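Long-range contacts in SCO1/SenC family lipoprotein (Bacillus anthracis, PDB 4HDE), which belongs to the SCO1/SenC family of thioredoxin-fold lipoproteins and, as in relatives, probably takes part in copper delivery to cytochrome c oxidase: residues L4-L12 / Y138-K149; F15-F25 / T97-Y106. All blocks are in the same frame, centred on the assembly; numbering follows the deposited sequence.

Contact 1: L4-L12 / Y138-K149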
loop_
_atom_site.group_PDB
_atom_site.type_symbol
_atom_site.label_atom_id
_atom_site.label_comp_id
_atom_site.label_asym_id
_atom_site.label_seq_id
_atom_site.Cartn_x
_atom_site.Cartn_y
_atom_site.Cartn_z
ATOM N N LEU A 4 -8.656 2.182 19.461
ATOM C CA LEU A 4 -8.027 1.185 18.598
ATOM C C LEU A 4 -7.468 0.027 19.418
ATOM O O LEU A 4 -6.561 0.211 20.230
ATOM C CB LEU A 4 -6.914 1.814 17.761
ATOM C CG LEU A 4 -6.802 1.260 16.342
ATOM C CD1 LEU A 4 -8.037 1.645 15.549
ATOM C CD2 LEU A 4 -5.546 1.746 15.639
ATOM N N ARG A 5 -8.003 -1.168 19.192
ATOM C CA ARG A 5 -7.626 -2.333 19.984
ATOM C C ARG A 5 -6.383 -3.046 19.457
ATOM O O ARG A 5 -6.200 -3.205 18.247
ATOM C CB ARG A 5 -8.792 -3.318 20.081
ATOM C CG ARG A 5 -9.999 -2.743 20.771
ATOM C CD ARG A 5 -11.042 -3.809 21.011
ATOM N NE ARG A 5 -10.590 -4.827 21.952
ATOM C CZ ARG A 5 -10.599 -4.683 23.272
ATOM N NH1 ARG A 5 -11.034 -3.553 23.818
ATOM N NH2 ARG A 5 -10.184 -5.676 24.053
ATOM N N LYS A 6 -5.535 -3.466 20.387
ATOM C CA LYS A 6 -4.360 -4.281 20.088
ATOM C C LYS A 6 -3.545 -3.785 18.893
ATOM O O LYS A 6 -3.293 -4.543 17.966
ATOM C CB LYS A 6 -4.780 -5.739 19.863
ATOM C CG LYS A 6 -5.738 -6.283 20.925
ATOM C CD LYS A 6 -5.120 -6.267 22.316
ATOM C CE LYS A 6 -6.072 -6.851 23.352
ATOM N NZ LYS A 6 -5.419 -6.990 24.680
ATOM N N PRO A 7 -3.131 -2.510 18.917
ATOM C CA PRO A 7 -2.338 -1.958 17.815
ATOM C C PRO A 7 -0.996 -2.664 17.670
ATOM O O PRO A 7 -0.418 -3.115 18.656
ATOM C CB PRO A 7 -2.124 -0.502 18.240
ATOM C CG PRO A 7 -2.232 -0.523 19.720
ATOM C CD PRO A 7 -3.284 -1.548 20.022
ATOM N N LEU A 8 -0.504 -2.751 16.440
ATOM C CA LEU A 8 0.784 -3.384 16.174
ATOM C C LEU A 8 1.968 -2.550 16.671
ATOM O O LEU A 8 2.966 -3.100 17.134
ATOM C CB LEU A 8 0.935 -3.652 14.676
ATOM C CG LEU A 8 -0.061 -4.637 14.057
ATOM C CD1 LEU A 8 0.044 -4.603 12.539
ATOM C CD2 LEU A 8 0.160 -6.051 14.586
ATOM N N ASN A 9 1.861 -1.230 16.557
ATOM C CA ASN A 9 2.947 -0.323 16.927
ATOM C C ASN A 9 4.268 -0.637 16.232
ATOM O O ASN A 9 5.319 -0.598 16.870
ATOM C CB ASN A 9 3.195 -0.340 18.444
ATOM C CG ASN A 9 1.964 0.027 19.253
ATOM O OD1 ASN A 9 1.600 -0.675 20.202
ATOM N ND2 ASN A 9 1.323 1.128 18.892
ATOM N N TRP A 10 4.240 -0.950 14.944
ATOM C CA TRP A 10 5.492 -1.217 14.230
ATOM C C TRP A 10 6.165 0.062 13.755
ATOM O O TRP A 10 5.517 0.934 13.164
ATOM C CB TRP A 10 5.253 -2.073 12.999
ATOM C CG TRP A 10 4.774 -3.472 13.225
ATOM C CD1 TRP A 10 4.707 -4.162 14.404
ATOM C CD2 TRP A 10 4.287 -4.352 12.215
ATOM N NE1 TRP A 10 4.212 -5.428 14.177
ATOM C CE2 TRP A 10 3.941 -5.563 12.839
ATOM C CE3 TRP A 10 4.109 -4.231 10.832
ATOM C CZ2 TRP A 10 3.433 -6.652 12.128
ATOM C CZ3 TRP A 10 3.606 -5.310 10.132
ATOM C CH2 TRP A 10 3.268 -6.501 10.778
ATOM N N ASP A 11 7.459 0.179 14.026
ATOM C CA ASP A 11 8.255 1.284 13.509
ATOM C C ASP A 11 8.401 1.204 11.989
ATOM O O ASP A 11 8.551 0.122 11.428
ATOM C CB ASP A 11 9.654 1.268 14.132
ATOM C CG ASP A 11 9.653 1.569 15.622
ATOM O OD1 ASP A 11 8.780 2.327 16.099
ATOM O OD2 ASP A 11 10.555 1.051 16.317
ATOM N N LEU A 12 8.366 2.363 11.340
ATOM C CA LEU A 12 8.607 2.464 9.904
ATOM C C LEU A 12 9.765 3.392 9.637
ATOM O O LEU A 12 9.812 4.513 10.145
ATOM C CB LEU A 12 7.393 3.037 9.189
ATOM C CG LEU A 12 6.167 2.157 9.070
ATOM C CD1 LEU A 12 5.152 2.868 8.195
ATOM C CD2 LEU A 12 6.542 0.806 8.484
ATOM N N TYR A 138 -2.133 -2.708 5.253
ATOM C CA TYR A 138 -1.646 -2.202 6.532
ATOM C C TYR A 138 -2.141 -0.793 6.779
ATOM O O TYR A 138 -2.032 0.064 5.905
ATOM C CB TYR A 138 -0.116 -2.193 6.543
ATOM C CG TYR A 138 0.495 -3.541 6.280
ATOM C CD1 TYR A 138 0.758 -4.424 7.318
ATOM C CD2 TYR A 138 0.807 -3.935 4.991
ATOM C CE1 TYR A 138 1.326 -5.667 7.069
ATOM C CE2 TYR A 138 1.365 -5.172 4.735
ATOM C CZ TYR A 138 1.619 -6.028 5.772
ATOM O OH TYR A 138 2.181 -7.259 5.509
ATOM N N LEU A 139 -2.664 -0.551 7.975
ATOM C CA LEU A 139 -3.121 0.775 8.374
ATOM C C LEU A 139 -2.038 1.441 9.208
ATOM O O LEU A 139 -1.628 0.907 10.241
ATOM C CB LEU A 139 -4.426 0.681 9.169
ATOM C CG LEU A 139 -5.025 1.999 9.656
ATOM C CD1 LEU A 139 -5.451 2.855 8.482
ATOM C CD2 LEU A 139 -6.205 1.720 10.581
ATOM N N ILE A 140 -1.601 2.615 8.761
ATOM C CA ILE A 140 -0.526 3.366 9.400
ATOM C C ILE A 140 -1.095 4.679 9.934
ATOM O O ILE A 140 -1.852 5.364 9.241
ATOM C CB ILE A 140 0.632 3.627 8.405
ATOM C CG1 ILE A 140 1.246 2.299 7.956
ATOM C CG2 ILE A 140 1.721 4.460 9.029
ATOM C CD1 ILE A 140 0.933 1.915 6.536
ATOM N N ASP A 141 -0.748 5.023 11.170
ATOM C CA ASP A 141 -1.328 6.216 11.789
ATOM C C ASP A 141 -0.520 7.490 11.511
ATOM O O ASP A 141 0.514 7.460 10.827
ATOM C CB ASP A 141 -1.566 6.006 13.292
ATOM C CG ASP A 141 -0.280 6.016 14.117
ATOM O OD1 ASP A 141 0.825 6.251 13.578
ATOM O OD2 ASP A 141 -0.398 5.811 15.347
ATOM N N GLN A 142 -1.006 8.613 12.046
ATOM C CA GLN A 142 -0.425 9.927 11.793
ATOM C C GLN A 142 0.982 10.044 12.372
ATOM O O GLN A 142 1.781 10.870 11.930
ATOM C CB GLN A 142 -1.330 11.029 12.367
ATOM C CG GLN A 142 -2.743 11.019 11.777
ATOM C CD GLN A 142 -3.744 10.303 12.664
ATOM O OE1 GLN A 142 -3.481 9.214 13.179
ATOM N NE2 GLN A 142 -4.913 10.905 12.830
ATOM N N ASN A 143 1.280 9.191 13.345
ATOM C CA ASN A 143 2.595 9.151 13.970
ATOM C C ASN A 143 3.581 8.317 13.165
ATOM O O ASN A 143 4.763 8.233 13.510
ATOM C CB ASN A 143 2.475 8.618 15.396
ATOM C CG ASN A 143 1.482 9.407 16.217
ATOM O OD1 ASN A 143 1.722 10.569 16.546
ATOM N ND2 ASN A 143 0.350 8.792 16.537
ATOM N N GLY A 144 3.100 7.718 12.081
ATOM C CA GLY A 144 3.945 6.946 11.192
ATOM C C GLY A 144 4.233 5.526 11.634
ATOM O O GLY A 144 5.235 4.953 11.194
ATOM N N LYS A 145 3.371 4.955 12.479
ATOM C CA LYS A 145 3.531 3.578 12.939
ATOM C C LYS A 145 2.472 2.684 12.314
ATOM O O LYS A 145 1.319 3.088 12.150
ATOM C CB LYS A 145 3.412 3.513 14.466
ATOM C CG LYS A 145 4.361 4.442 15.223
ATOM C CD LYS A 145 5.818 4.102 14.961
ATOM C CE LYS A 145 6.748 5.051 15.711
ATOM N NZ LYS A 145 8.165 4.908 15.271
ATOM N N VAL A 146 2.848 1.455 11.975
ATOM C CA VAL A 146 1.852 0.505 11.505
ATOM C C VAL A 146 1.006 0.065 12.686
ATOM O O VAL A 146 1.542 -0.363 13.715
ATOM C CB VAL A 146 2.489 -0.722 10.855
ATOM C CG1 VAL A 146 1.433 -1.515 10.127
ATOM C CG2 VAL A 146 3.600 -0.308 9.905
HETATM N N MSE A 147 -0.307 0.179 12.539
HETATM C CA MSE A 147 -1.204 -0.108 13.640
HETATM C C MSE A 147 -2.056 -1.358 13.442
HETATM O O MSE A 147 -2.373 -2.031 14.413
HETATM C CB MSE A 147 -2.071 1.116 13.963
HETATM C CG MSE A 147 -1.243 2.341 14.377
HETATM SE SE MSE A 147 -0.050 2.057 15.909
HETATM C CE MSE A 147 -1.175 2.843 17.288
ATOM N N LYS A 148 -2.421 -1.669 12.197
ATOM C CA LYS A 148 -3.296 -2.813 11.929
ATOM C C LYS A 148 -2.938 -3.479 10.613
ATOM O O LYS A 148 -2.431 -2.829 9.698
ATOM C CB LYS A 148 -4.762 -2.359 11.871
ATOM C CG LYS A 148 -5.325 -1.825 13.183
ATOM C CD LYS A 148 -5.471 -2.967 14.164
ATOM C CE LYS A 148 -6.553 -2.714 15.185
ATOM N NZ LYS A 148 -6.953 -3.998 15.824
ATOM N N LYS A 149 -3.218 -4.776 10.530
ATOM C CA LYS A 149 -3.032 -5.582 9.333
ATOM C C LYS A 149 -4.345 -6.302 9.019
ATOM O O LYS A 149 -5.000 -6.827 9.930
ATOM C CB LYS A 149 -1.919 -6.614 9.577
ATOM C CG LYS A 149 -1.575 -7.504 8.383
ATOM C CD LYS A 149 -0.544 -8.568 8.740
ATOM C CE LYS A 149 -1.225 -9.840 9.223
ATOM N NZ LYS A 149 -0.255 -10.946 9.461
HETATM O O HOH W 1 -4.624 -5.723 15.883
HETATM O O HOH W 2 8.056 5.031 12.513
#

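Contact 2: F15-F25 / T97-Y106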
loop_
_atom_site.group_PDB
_atom_site.type_symbol
_atom_site.label_atom_id
_atom_site.label_comp_id
_atom_site.label_asym_id
_atom_site.label_seq_id
_atom_site.Cartn_x
_atom_site.Cartn_y
_atom_site.Cartn_z
ATOM N N PHE A 15 11.470 6.954 4.231
ATOM C CA PHE A 15 11.757 6.588 2.843
ATOM C C PHE A 15 11.284 7.660 1.864
ATOM O O PHE A 15 10.362 8.422 2.143
ATOM C CB PHE A 15 11.114 5.245 2.483
ATOM C CG PHE A 15 9.612 5.267 2.494
ATOM C CD1 PHE A 15 8.895 5.490 1.327
ATOM C CD2 PHE A 15 8.915 5.052 3.674
ATOM C CE1 PHE A 15 7.522 5.507 1.334
ATOM C CE2 PHE A 15 7.537 5.080 3.691
ATOM C CZ PHE A 15 6.838 5.301 2.513
ATOM N N GLN A 16 11.939 7.696 0.710
ATOM C CA GLN A 16 11.565 8.578 -0.380
ATOM C C GLN A 16 11.696 7.795 -1.674
ATOM O O GLN A 16 12.802 7.500 -2.119
ATOM C CB GLN A 16 12.471 9.808 -0.423
ATOM C CG GLN A 16 12.170 10.761 -1.566
ATOM C CD GLN A 16 13.171 11.901 -1.630
ATOM O OE1 GLN A 16 13.619 12.420 -0.599
ATOM N NE2 GLN A 16 13.546 12.285 -2.840
ATOM N N PHE A 17 10.561 7.431 -2.260
ATOM C CA PHE A 17 10.566 6.647 -3.490
ATOM C C PHE A 17 9.998 7.511 -4.606
ATOM O O PHE A 17 9.928 8.733 -4.465
ATOM C CB PHE A 17 9.769 5.347 -3.312
ATOM C CG PHE A 17 10.316 4.423 -2.236
ATOM C CD1 PHE A 17 11.665 4.416 -1.903
ATOM C CD2 PHE A 17 9.465 3.553 -1.567
ATOM C CE1 PHE A 17 12.147 3.542 -0.917
ATOM C CE2 PHE A 17 9.935 2.683 -0.590
ATOM C CZ PHE A 17 11.276 2.685 -0.256
ATOM N N THR A 18 9.615 6.897 -5.720
ATOM C CA THR A 18 9.077 7.629 -6.861
ATOM C C THR A 18 7.678 7.111 -7.181
ATOM O O THR A 18 7.457 5.901 -7.203
ATOM C CB THR A 18 9.987 7.464 -8.093
ATOM O OG1 THR A 18 11.302 7.941 -7.780
ATOM C CG2 THR A 18 9.442 8.250 -9.274
ATOM N N ASN A 19 6.734 8.016 -7.434
ATOM C CA ASN A 19 5.365 7.606 -7.746
ATOM C C ASN A 19 5.097 7.412 -9.236
ATOM O O ASN A 19 6.015 7.494 -10.062
ATOM C CB ASN A 19 4.332 8.547 -7.097
ATOM C CG ASN A 19 4.263 9.906 -7.766
ATOM O OD1 ASN A 19 4.856 10.144 -8.821
ATOM N ND2 ASN A 19 3.511 10.804 -7.161
ATOM N N GLN A 20 3.835 7.177 -9.574
ATOM C CA GLN A 20 3.450 6.804 -10.926
ATOM C C GLN A 20 3.537 7.983 -11.891
ATOM O O GLN A 20 3.383 7.816 -13.089
ATOM C CB GLN A 20 2.042 6.189 -10.937
ATOM C CG GLN A 20 0.888 7.149 -10.629
ATOM C CD GLN A 20 0.496 7.156 -9.165
ATOM O OE1 GLN A 20 1.309 6.899 -8.292
ATOM N NE2 GLN A 20 -0.765 7.456 -8.896
ATOM N N ASP A 21 3.779 9.172 -11.344
ATOM C CA ASP A 21 4.015 10.371 -12.142
ATOM C C ASP A 21 5.495 10.755 -12.190
ATOM O O ASP A 21 5.849 11.820 -12.709
ATOM C CB ASP A 21 3.183 11.543 -11.617
ATOM C CG ASP A 21 1.692 11.322 -11.791
ATOM O OD1 ASP A 21 1.293 10.720 -12.809
ATOM O OD2 ASP A 21 0.918 11.751 -10.908
ATOM N N GLY A 22 6.363 9.890 -11.677
ATOM C CA GLY A 22 7.790 10.144 -11.694
ATOM C C GLY A 22 8.211 11.223 -10.712
ATOM O O GLY A 22 9.244 11.873 -10.904
ATOM N N LYS A 23 7.419 11.410 -9.658
ATOM C CA LYS A 23 7.691 12.438 -8.653
ATOM C C LYS A 23 8.051 11.783 -7.320
ATOM O O LYS A 23 7.575 10.691 -7.019
ATOM C CB LYS A 23 6.456 13.334 -8.463
ATOM C CG LYS A 23 5.838 13.861 -9.743
ATOM C CD LYS A 23 6.750 14.856 -10.413
ATOM C CE LYS A 23 6.194 15.318 -11.760
ATOM N NZ LYS A 23 4.967 16.150 -11.650
ATOM N N PRO A 24 8.877 12.448 -6.502
ATOM C CA PRO A 24 9.242 11.904 -5.190
ATOM C C PRO A 24 8.048 11.797 -4.262
ATOM O O PRO A 24 7.200 12.689 -4.208
ATOM C CB PRO A 24 10.237 12.939 -4.643
ATOM C CG PRO A 24 9.860 14.218 -5.328
ATOM C CD PRO A 24 9.468 13.777 -6.729
ATOM N N PHE A 25 7.987 10.705 -3.518
ATOM C CA PHE A 25 6.901 10.506 -2.574
ATOM C C PHE A 25 7.317 9.533 -1.491
ATOM O O PHE A 25 7.951 8.513 -1.760
ATOM C CB PHE A 25 5.651 9.964 -3.286
ATOM C CG PHE A 25 4.386 10.078 -2.468
ATOM C CD1 PHE A 25 3.652 11.246 -2.473
ATOM C CD2 PHE A 25 3.954 9.023 -1.675
ATOM C CE1 PHE A 25 2.492 11.356 -1.721
ATOM C CE2 PHE A 25 2.798 9.140 -0.919
ATOM C CZ PHE A 25 2.074 10.301 -0.945
ATOM N N THR A 97 -6.774 9.200 -8.228
ATOM C CA THR A 97 -5.445 8.977 -7.673
ATOM C C THR A 97 -4.930 10.191 -6.896
ATOM O O THR A 97 -3.749 10.272 -6.563
ATOM C CB THR A 97 -4.423 8.543 -8.744
ATOM O OG1 THR A 97 -4.388 9.510 -9.797
ATOM C CG2 THR A 97 -4.812 7.190 -9.322
ATOM N N SER A 98 -5.828 11.112 -6.570
ATOM C CA SER A 98 -5.443 12.263 -5.763
ATOM C C SER A 98 -4.851 11.822 -4.421
ATOM O O SER A 98 -3.979 12.494 -3.867
ATOM C CB SER A 98 -6.631 13.197 -5.532
ATOM O OG SER A 98 -7.622 12.562 -4.748
ATOM N N ASN A 99 -5.325 10.695 -3.901
ATOM C CA ASN A 99 -4.822 10.163 -2.637
ATOM C C ASN A 99 -4.303 8.732 -2.768
ATOM O O ASN A 99 -4.360 7.966 -1.817
ATOM C CB ASN A 99 -5.896 10.226 -1.547
ATOM C CG ASN A 99 -7.071 9.295 -1.828
ATOM O OD1 ASN A 99 -7.347 8.958 -2.980
ATOM N ND2 ASN A 99 -7.763 8.877 -0.778
ATOM N N TRP A 100 -3.818 8.360 -3.950
ATOM C CA TRP A 100 -3.285 7.010 -4.136
ATOM C C TRP A 100 -1.996 7.102 -4.937
ATOM O O TRP A 100 -2.003 7.519 -6.102
ATOM C CB TRP A 100 -4.292 6.123 -4.872
ATOM C CG TRP A 100 -4.030 4.630 -4.822
ATOM C CD1 TRP A 100 -2.859 3.985 -4.511
ATOM C CD2 TRP A 100 -4.987 3.612 -5.094
ATOM N NE1 TRP A 100 -3.042 2.617 -4.584
ATOM C CE2 TRP A 100 -4.345 2.369 -4.935
ATOM C CE3 TRP A 100 -6.340 3.630 -5.454
ATOM C CZ2 TRP A 100 -5.001 1.161 -5.135
ATOM C CZ3 TRP A 100 -6.991 2.427 -5.646
ATOM C CH2 TRP A 100 -6.322 1.210 -5.486
ATOM N N ASN A 101 -0.892 6.736 -4.294
ATOM C CA ASN A 101 0.415 6.743 -4.936
ATOM C C ASN A 101 0.975 5.340 -5.017
ATOM O O ASN A 101 0.966 4.603 -4.030
ATOM C CB ASN A 101 1.368 7.664 -4.176
ATOM C CG ASN A 101 1.046 9.107 -4.390
ATOM O OD1 ASN A 101 1.524 9.719 -5.346
ATOM N ND2 ASN A 101 0.201 9.668 -3.525
ATOM N N LEU A 102 1.412 4.956 -6.212
ATOM C CA LEU A 102 2.049 3.661 -6.438
ATOM C C LEU A 102 3.527 3.954 -6.623
ATOM O O LEU A 102 3.891 4.849 -7.388
ATOM C CB LEU A 102 1.451 2.961 -7.663
ATOM C CG LEU A 102 -0.031 2.609 -7.537
ATOM C CD1 LEU A 102 -0.935 3.768 -7.958
ATOM C CD2 LEU A 102 -0.326 1.393 -8.377
ATOM N N LEU A 103 4.374 3.222 -5.906
ATOM C CA LEU A 103 5.776 3.594 -5.751
ATOM C C LEU A 103 6.741 2.574 -6.354
ATOM O O LEU A 103 6.478 1.368 -6.393
ATOM C CB LEU A 103 6.099 3.811 -4.267
ATOM C CG LEU A 103 5.212 4.818 -3.527
ATOM C CD1 LEU A 103 5.665 4.990 -2.076
ATOM C CD2 LEU A 103 5.191 6.160 -4.240
ATOM N N THR A 104 7.880 3.090 -6.802
ATOM C CA THR A 104 8.917 2.283 -7.417
ATOM C C THR A 104 10.199 3.112 -7.442
ATOM O O THR A 104 10.311 4.106 -6.716
ATOM C CB THR A 104 8.493 1.838 -8.831
ATOM O OG1 THR A 104 9.412 0.847 -9.300
ATOM C CG2 THR A 104 8.444 3.001 -9.800
ATOM N N GLY A 105 11.172 2.694 -8.248
ATOM C CA GLY A 105 12.373 3.480 -8.480
ATOM C C GLY A 105 13.604 2.997 -7.740
ATOM O O GLY A 105 14.705 3.466 -7.985
ATOM N N TYR A 106 13.397 2.036 -6.851
ATOM C CA TYR A 106 14.425 1.459 -6.004
ATOM C C TYR A 106 14.818 0.095 -6.571
ATOM O O TYR A 106 14.219 -0.377 -7.529
ATOM C CB TYR A 106 13.858 1.311 -4.588
ATOM C CG TYR A 106 12.405 0.892 -4.558
ATOM C CD1 TYR A 106 11.411 1.786 -4.190
ATOM C CD2 TYR A 106 12.030 -0.395 -4.911
ATOM C CE1 TYR A 106 10.083 1.407 -4.164
ATOM C CE2 TYR A 106 10.706 -0.784 -4.905
ATOM C CZ TYR A 106 9.736 0.118 -4.527
ATOM O OH TYR A 106 8.416 -0.260 -4.493
#

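Contact 1: L4-L12 / Y138-K149
Val-146 packs its CB against CB of Trp-10 at 3.7 Å, and its two methyls divide the neighbours between them. CG2 lies against the Leu-12 side chain, while CG1 is turned to the indole and to CD1 of Leu-8, a methyl that also lies over one face of that indole. Backbone bonds run both ways, Trp-10 N to Val-146 O and Val-146 N to Trp-10 O, both 3.0 Å and each on a lone pair of the carbonyl. With Asn-9 and Trp-10 both set against Val-146, this is a G1 beta bulge, and a single antiparallel hydrogen-bonded bridge ties the irregular N-terminal segment to strand 146-151. Past the bulge, Leu-8 N donates to Met-147 O.

The margins are looser and wetter. The bend at chi2 (-70°) turns the Lys-148 chain back so that NZ reaches Arg-5 O at 2.7 Å; a water links the same NZ to Lys-6 O. At the other end Lys-145 NZ meets Asp-11 OD1 at 2.8 Å in a salt bridge, coming from above the carboxylate plane, and a second water joins that ammonium to Leu-12 N and Gly-144 O. Beyond the segments, Leu-12 and Val-146 rest on Phe-119 of helix 108-119, Leu-12 and Ile-140 touch Trp-35 of strand 35-40, and Leu-4 and Lys-148 reach Asp-164 of helix 158-169.

Contact 2: F15-F25 / T97-Y106
The Gln-20 amide lies along the edge of strand 100-103 and bonds its backbone with both ends: OE1 accepts from Leu-102 N at 2.8 Å, from above its carbonyl plane, and NE2 gives a nearly straight bond (172°) to Trp-100 O. A bend at chi2 (-94°) brings the amide round to pair with this N-H and C=O much as the backbone of an adjoining strand would. Gln-20 and Leu-103 each have 87 Å² buried here, Asn-101 73 Å². Leu-103 wedges between aromatic residues, with CD1 at the ring edges of Phe-15 and Phe-17 and CD2 3.9 Å from CB of Phe-25. Strands 16-18 and 24-26 form a beta hairpin against the outermost strand of the thioredoxin-fold sheet; strand 16-18 runs at 90° to strand 100-103, and one antiparallel bridge, Thr-18 with Thr-104, ties the two backbones. Asn-101 stacks its amide over the Phe-25 ring, ND2 3.3 Å from CZ, and its OD1 accepts from Asn-19 ND2 at 2.9 Å with the two amides nearly coplanar. Asn-19 OD1 in turn receives Asp-21 N, an Asx turn, and Lys-23 N on opposite faces. Farther along, Tyr-106 sets its edge on the Phe-17 face, ring centroids 4.5 Å apart, while its OH bonds to Ser-75 O.

The two contacts lie about 21 Å apart, centre to centre, and work on opposite borders of one five-stranded mixed sheet. Contact 1 lines the outermost strand 146-151, contact 2 the outermost strand 100-103, with strands 70-75, 35-40 and 136-140 between them. Along the chain the order is 4-12, 15-25, 97-106, 138-149, so the pairing of contact 2 falls wholly within the span joined by contact 1. The N-terminal region therefore goes from one border of the sheet to the other within some twenty residues, meeting both edge strands of the thioredoxin fold. Helix 108-119 is shared: Phe-119 packs at contact 1, Phe-114 at contact 2.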